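PDB 6AUF: beta-lactamase-like protein, which probably hydrolyses the beta-lactam ring of antibiotics with the help of two bound zinc ions, as subclass B3 metallo-beta-lactamases do. Local coordinates for residues L236-T249 with L267-G281. Sequence-based numbering, arbitrary orientation.
Sequences LSRIAQLPCDILVT and LVNAQACAAYSQAAG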
# COMPACT_ATOMS: atom_id res chain seq x y z
N LEU A 236 10.76 -3.98 8.99
CA LEU A 236 10.29 -5.33 9.28
C LEU A 236 9.74 -5.41 10.70
O LEU A 236 8.70 -6.04 10.95
CB LEU A 236 11.42 -6.33 9.11
CG LEU A 236 12.00 -6.37 7.71
CD1 LEU A 236 13.16 -7.36 7.63
CD2 LEU A 236 10.89 -6.74 6.75
N SER A 237 10.43 -4.76 11.63
CA SER A 237 10.02 -4.84 13.02
C SER A 237 8.68 -4.15 13.24
O SER A 237 7.81 -4.68 13.93
CB SER A 237 11.11 -4.25 13.92
OG SER A 237 10.56 -3.84 15.16
N ARG A 238 8.48 -2.99 12.62
CA ARG A 238 7.21 -2.29 12.76
C ARG A 238 6.07 -3.03 12.04
O ARG A 238 4.95 -3.10 12.56
CB ARG A 238 7.34 -0.86 12.24
CG ARG A 238 8.14 0.03 13.23
CD ARG A 238 8.56 1.34 12.60
NE ARG A 238 9.40 2.11 13.50
CZ ARG A 238 9.98 3.27 13.19
NH1 ARG A 238 9.81 3.81 11.99
NH2 ARG A 238 10.72 3.88 14.08
N ILE A 239 6.34 -3.58 10.85
CA ILE A 239 5.31 -4.30 10.13
C ILE A 239 4.81 -5.47 10.97
O ILE A 239 3.60 -5.72 11.07
CB ILE A 239 5.84 -4.77 8.76
CG1 ILE A 239 5.88 -3.63 7.76
CG2 ILE A 239 4.98 -5.91 8.20
CD1 ILE A 239 6.60 -4.01 6.49
N ALA A 240 5.74 -6.18 11.62
CA ALA A 240 5.38 -7.39 12.33
C ALA A 240 4.53 -7.10 13.55
O ALA A 240 3.81 -8.00 14.03
CB ALA A 240 6.65 -8.15 12.75
N GLN A 241 4.56 -5.86 14.05
CA GLN A 241 3.89 -5.49 15.28
C GLN A 241 2.67 -4.61 15.06
O GLN A 241 2.06 -4.18 16.04
CB GLN A 241 4.88 -4.76 16.21
CG GLN A 241 5.68 -5.71 17.06
CD GLN A 241 7.09 -5.26 17.22
OE1 GLN A 241 7.99 -5.71 16.49
NE2 GLN A 241 7.32 -4.34 18.16
N LEU A 242 2.32 -4.33 13.81
CA LEU A 242 1.08 -3.60 13.51
C LEU A 242 -0.11 -4.29 14.17
O LEU A 242 -0.18 -5.53 14.17
CB LEU A 242 0.85 -3.54 12.00
CG LEU A 242 1.93 -2.92 11.13
CD1 LEU A 242 1.54 -2.94 9.66
CD2 LEU A 242 2.24 -1.48 11.62
N PRO A 243 -1.06 -3.55 14.73
CA PRO A 243 -2.37 -4.14 15.02
C PRO A 243 -2.97 -4.62 13.71
O PRO A 243 -3.08 -3.86 12.75
CB PRO A 243 -3.16 -2.98 15.65
CG PRO A 243 -2.47 -1.75 15.17
CD PRO A 243 -1.03 -2.10 14.98
N CYS A 244 -3.33 -5.91 13.67
CA CYS A 244 -3.48 -6.57 12.38
C CYS A 244 -4.44 -7.76 12.49
O CYS A 244 -4.04 -8.91 12.48
CB CYS A 244 -2.11 -7.01 11.88
SG CYS A 244 -1.99 -7.78 10.25
N ASP A 245 -5.74 -7.48 12.62
CA ASP A 245 -6.74 -8.53 12.46
C ASP A 245 -6.89 -8.93 11.00
O ASP A 245 -7.01 -10.12 10.68
CB ASP A 245 -8.08 -8.06 13.00
CG ASP A 245 -8.11 -8.04 14.51
OD1 ASP A 245 -7.86 -9.10 15.13
OD2 ASP A 245 -8.40 -6.96 15.06
N ILE A 246 -6.89 -7.95 10.10
CA ILE A 246 -7.11 -8.20 8.68
C ILE A 246 -5.96 -7.58 7.90
O ILE A 246 -5.85 -6.35 7.82
CB ILE A 246 -8.45 -7.63 8.20
CG1 ILE A 246 -9.60 -8.38 8.86
CG2 ILE A 246 -8.54 -7.70 6.68
CD1 ILE A 246 -10.93 -7.69 8.69
N LEU A 247 -5.11 -8.42 7.33
CA LEU A 247 -4.00 -7.94 6.53
C LEU A 247 -4.44 -7.59 5.11
O LEU A 247 -5.20 -8.33 4.48
CB LEU A 247 -2.90 -9.00 6.47
CG LEU A 247 -1.73 -8.63 5.56
CD1 LEU A 247 -1.03 -7.41 6.15
CD2 LEU A 247 -0.78 -9.80 5.41
N VAL A 248 -3.97 -6.45 4.61
CA VAL A 248 -4.19 -6.06 3.23
C VAL A 248 -2.88 -5.49 2.69
O VAL A 248 -2.19 -4.75 3.40
CB VAL A 248 -5.35 -5.04 3.09
CG1 VAL A 248 -5.73 -4.85 1.63
CG2 VAL A 248 -6.55 -5.49 3.90
N THR A 249 -2.54 -5.84 1.45
CA THR A 249 -1.26 -5.49 0.85
C THR A 249 -1.43 -4.78 -0.48
O THR A 249 -2.31 -5.12 -1.27
CB THR A 249 -0.39 -6.73 0.62
OG1 THR A 249 -1.14 -7.72 -0.12
CG2 THR A 249 0.10 -7.31 1.96
N LEU A 267 -10.62 -14.24 6.20
CA LEU A 267 -10.34 -12.82 6.12
C LEU A 267 -9.65 -12.32 7.38
O LEU A 267 -8.81 -11.41 7.31
CB LEU A 267 -11.63 -12.04 5.88
CG LEU A 267 -11.49 -10.51 5.83
CD1 LEU A 267 -10.71 -10.09 4.60
CD2 LEU A 267 -12.85 -9.83 5.86
N VAL A 268 -9.96 -12.90 8.54
CA VAL A 268 -9.44 -12.46 9.83
C VAL A 268 -8.37 -13.44 10.28
O VAL A 268 -8.63 -14.63 10.43
CB VAL A 268 -10.55 -12.34 10.88
CG1 VAL A 268 -9.94 -12.09 12.25
CG2 VAL A 268 -11.50 -11.21 10.52
N ASN A 269 -7.16 -12.92 10.53
CA ASN A 269 -6.06 -13.75 11.01
C ASN A 269 -5.03 -12.82 11.66
O ASN A 269 -4.10 -12.35 11.01
CB ASN A 269 -5.44 -14.56 9.89
CG ASN A 269 -4.10 -15.14 10.26
OD1 ASN A 269 -3.81 -15.37 11.44
ND2 ASN A 269 -3.26 -15.36 9.26
N ALA A 270 -5.22 -12.58 12.97
CA ALA A 270 -4.43 -11.62 13.73
C ALA A 270 -2.94 -11.91 13.72
O ALA A 270 -2.16 -11.08 14.23
CB ALA A 270 -4.92 -11.59 15.17
N GLN A 271 -2.52 -13.05 13.18
CA GLN A 271 -1.11 -13.38 13.08
C GLN A 271 -0.53 -13.11 11.69
O GLN A 271 0.62 -13.47 11.43
CB GLN A 271 -0.91 -14.85 13.48
CG GLN A 271 -0.62 -15.03 14.96
CD GLN A 271 0.57 -14.16 15.42
OE1 GLN A 271 0.41 -13.21 16.20
NE2 GLN A 271 1.78 -14.50 14.95
N ALA A 272 -1.29 -12.44 10.81
CA ALA A 272 -0.88 -12.33 9.41
C ALA A 272 0.32 -11.41 9.25
O ALA A 272 1.27 -11.74 8.52
CB ALA A 272 -2.04 -11.83 8.55
N CYS A 273 0.28 -10.23 9.88
CA CYS A 273 1.39 -9.28 9.73
C CYS A 273 2.69 -9.86 10.25
O CYS A 273 3.74 -9.72 9.61
CB CYS A 273 1.07 -7.97 10.44
SG CYS A 273 -0.20 -6.99 9.60
N ALA A 274 2.65 -10.55 11.39
CA ALA A 274 3.87 -11.15 11.89
C ALA A 274 4.45 -12.10 10.86
O ALA A 274 5.60 -11.95 10.43
CB ALA A 274 3.62 -11.87 13.22
N ALA A 275 3.64 -13.07 10.42
CA ALA A 275 4.11 -14.04 9.43
C ALA A 275 4.62 -13.35 8.18
O ALA A 275 5.69 -13.68 7.65
CB ALA A 275 2.98 -15.00 9.10
N TYR A 276 3.86 -12.36 7.70
CA TYR A 276 4.25 -11.63 6.49
C TYR A 276 5.64 -11.00 6.66
O TYR A 276 6.52 -11.19 5.82
CB TYR A 276 3.16 -10.61 6.20
CG TYR A 276 3.39 -9.64 5.08
CD1 TYR A 276 3.34 -10.05 3.74
CD2 TYR A 276 3.61 -8.29 5.35
CE1 TYR A 276 3.54 -9.12 2.70
CE2 TYR A 276 3.79 -7.37 4.34
CZ TYR A 276 3.77 -7.77 3.03
OH TYR A 276 3.97 -6.80 2.07
N SER A 277 5.85 -10.28 7.78
CA SER A 277 7.15 -9.68 8.07
C SER A 277 8.24 -10.75 8.25
O SER A 277 9.35 -10.63 7.72
CB SER A 277 7.05 -8.80 9.31
OG SER A 277 8.33 -8.41 9.79
N GLN A 278 7.94 -11.80 9.02
CA GLN A 278 8.93 -12.86 9.16
C GLN A 278 9.36 -13.36 7.79
O GLN A 278 10.56 -13.55 7.53
CB GLN A 278 8.35 -14.00 10.00
CG GLN A 278 9.30 -15.16 10.21
CD GLN A 278 8.64 -16.30 10.96
OE1 GLN A 278 7.71 -16.09 11.74
NE2 GLN A 278 9.12 -17.53 10.72
N ALA A 279 8.40 -13.53 6.89
CA ALA A 279 8.73 -14.04 5.56
C ALA A 279 9.59 -13.05 4.79
O ALA A 279 10.63 -13.42 4.23
CB ALA A 279 7.44 -14.38 4.78
N ALA A 280 9.18 -11.77 4.76
CA ALA A 280 10.00 -10.76 4.10
C ALA A 280 11.40 -10.72 4.69
O ALA A 280 12.39 -10.58 3.96
CB ALA A 280 9.34 -9.38 4.18
N GLY A 281 11.51 -10.84 6.01
CA GLY A 281 12.82 -10.85 6.63
C GLY A 281 13.62 -12.06 6.22
O GLY A 281 14.84 -11.97 6.01
O HOH W 1 -3.01 -8.12 15.65
O HOH W 2 -5.25 -11.44 8.22
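Leu-247 lies over the first turn of helix 272-292, its CB 3.6 Å from Ala-272 CB and its CD1 reaching Cys-273 SG. This is the alpha-beta/beta-alpha fold of the metallo-beta-lactamases. The C-terminal helix packs nearly antiparallel to helix 226-241 and covers strand 246-248, an outermost strand of its sheet. The axes of 236-241 and 272-281 come within 7.5 Å, with 156° between their directions. Small residues line this approach: Ala-240 CB packs on Ser-277 CB, and Ala-240 O lies over Ala-274 CA.

The Cys-244 to Cys-273 disulfide ties the loop before the strand to the helix start. With chi1 at -176°, Cys-244 swings SG away from its own N and across to the helix. Ala-207 of strand 203-208 touches both cysteines.

Tyr-276 reaches out from its helix, between Ile-239 of helix 226-241 and the end of strand 246-248. Ile-239 CG2 meets the ring edge at CD2, 4.0 Å away. Leu-247 CD2 lies near the root of the ring. Thr-249 CG2 makes an off-centre CH-pi contact, and its OG1 bonds to His-251 O. His-251 is a zinc ligand, so this packing adjoins the metal site. The tyrosine OH turns elsewhere, to Asp-210 O.

Leu-267 and Val-268 pack side by side against Ile-246, with Val-268 CG2 3.8 Å from Ile-246 CG1. Next to them, Asn-269 N donates to Asp-245 O over 2.8 Å. Water 2 adds a bridge from Leu-247 N to Asn-269 O. Asn-269 OD1 also takes the N-H of Gln-271, an Asx turn just before the helix.

Farther along, Leu-236 CD1 rests on Gly-281 CA at 3.6 Å. Leu-236 O accepts two bonds from opposite faces of its carbonyl plane: Ala-240 N on one, and Ser-277 OG on the other at 2.7 Å.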